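Local coordinates for protein 2-hydroxyisobutanoyl-CoA mutase large subunit (Aquincola tertiaricarbonis, PDB 4R3U) that isomerises 2-hydroxyisobutyryl-CoA and (S)-3-hydroxybutyryl-CoA as the substrate-binding large subunit of a cobalamin-dependent mutase, at residues P496-N499 and T500-E503. Sequence-based numbering, arbitrary orientation.
Sequences PYDN and TTAE
Asp498 and Thr501 close a type I beta turn, in which Thr501 N donates to Asp498 O at 3.2 Å and the extended chain of 496-498 swings round into a helix. The same carbonyl also takes the hydroxyl of Thr501: OG1 lies 2.7 Å from Asp498 O, tilted just 19° from the carbonyl plane, whereas the amide comes in from well above that plane. Two donors of one residue thus grip a single backbone oxygen. Thr501 OG1 is placed for this by standing anti to its own carbonyl carbon (chi1 -59°). A water gives it a further hydrogen bond and makes a weak one with Asp498 N.

The Asp498 carboxylate reaches forward to Thr500, its CG anti to the backbone N. Asp498 OD1 accepts from Thr500 N at 3.1 Å, a capping bond with an N-H...O angle of 161°. The same Asp498 OD1 accepts from Thr500 OG1 at 2.6 Å. Both donors reach it from one face of the carboxylate plane, and the two bonds hold Thr500 N and OG1 against one oxygen. Arg504, one turn further on, completes the cluster with a salt bridge to Asp498 OD2 and a hydrogen bond to Thr500 OG1.

Tyr497 crosses Thr501 at an angle, its OH 3.9 Å from Thr501 CB in van der Waals contact. That hydroxyl is hydrogen-bonded to Val148 O, and a water 2.7 Å from Tyr497 OH links it to Ala502 N; Arg150 makes a cation-pi contact with the ring.

This capped turn ends the long loop after helix 454-472 and leads into helix 501-515 at the protein surface, with Tyr497 tying it to the loop between helix 131-135 and helix 158-164.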
# COMPACT_ATOMS: atom_id res chain seq x y z
N PRO A 496 26.23 -6.25 -4.69
CA PRO A 496 27.65 -6.28 -4.30
C PRO A 496 28.48 -5.16 -4.91
O PRO A 496 28.18 -4.61 -5.97
CB PRO A 496 28.12 -7.64 -4.80
CG PRO A 496 27.23 -7.90 -6.04
CD PRO A 496 26.01 -7.00 -5.95
N TYR A 497 29.58 -4.86 -4.22
CA TYR A 497 30.57 -3.92 -4.66
C TYR A 497 31.59 -4.70 -5.49
O TYR A 497 32.05 -5.76 -5.07
CB TYR A 497 31.26 -3.26 -3.43
CG TYR A 497 32.33 -2.25 -3.79
CD1 TYR A 497 32.01 -1.07 -4.46
CD2 TYR A 497 33.67 -2.47 -3.47
CE1 TYR A 497 33.00 -0.16 -4.84
CE2 TYR A 497 34.66 -1.56 -3.83
CZ TYR A 497 34.32 -0.40 -4.51
OH TYR A 497 35.28 0.51 -4.86
N ASP A 498 31.91 -4.19 -6.68
CA ASP A 498 32.90 -4.76 -7.59
C ASP A 498 34.24 -4.17 -7.15
O ASP A 498 34.46 -2.94 -7.25
CB ASP A 498 32.55 -4.36 -9.04
CG ASP A 498 33.50 -4.83 -10.13
OD1 ASP A 498 34.55 -5.44 -9.80
OD2 ASP A 498 33.23 -4.53 -11.31
N ASN A 499 35.14 -5.03 -6.66
CA ASN A 499 36.46 -4.59 -6.19
C ASN A 499 37.46 -4.10 -7.27
O ASN A 499 38.57 -3.66 -6.93
CB ASN A 499 37.07 -5.61 -5.22
CG ASN A 499 36.36 -5.66 -3.88
OD1 ASN A 499 35.86 -6.70 -3.45
ND2 ASN A 499 36.32 -4.53 -3.16
N THR A 500 37.07 -4.14 -8.56
CA THR A 500 37.89 -3.67 -9.68
C THR A 500 37.53 -2.23 -10.03
O THR A 500 38.23 -1.63 -10.85
CB THR A 500 37.71 -4.54 -10.94
OG1 THR A 500 36.37 -4.42 -11.43
CG2 THR A 500 38.09 -5.98 -10.74
N THR A 501 36.44 -1.69 -9.43
CA THR A 501 35.93 -0.33 -9.65
C THR A 501 37.05 0.70 -9.54
O THR A 501 37.27 1.44 -10.51
CB THR A 501 34.78 0.00 -8.66
OG1 THR A 501 33.70 -0.93 -8.82
CG2 THR A 501 34.29 1.44 -8.80
N ALA A 502 37.79 0.75 -8.38
CA ALA A 502 38.87 1.74 -8.22
C ALA A 502 39.91 1.67 -9.35
O ALA A 502 40.07 2.66 -10.06
CB ALA A 502 39.52 1.64 -6.85
N GLU A 503 40.51 0.47 -9.59
CA GLU A 503 41.48 0.22 -10.65
C GLU A 503 40.96 0.71 -12.03
O GLU A 503 41.65 1.47 -12.71
CB GLU A 503 41.83 -1.28 -10.69
CG GLU A 503 42.91 -1.69 -11.69
CD GLU A 503 42.38 -2.26 -13.00
OE1 GLU A 503 41.46 -3.11 -12.96
OE2 GLU A 503 42.90 -1.85 -14.07
O HOH W 1 37.32 -0.98 -5.76
O HOH W 2 30.66 -1.44 -8.06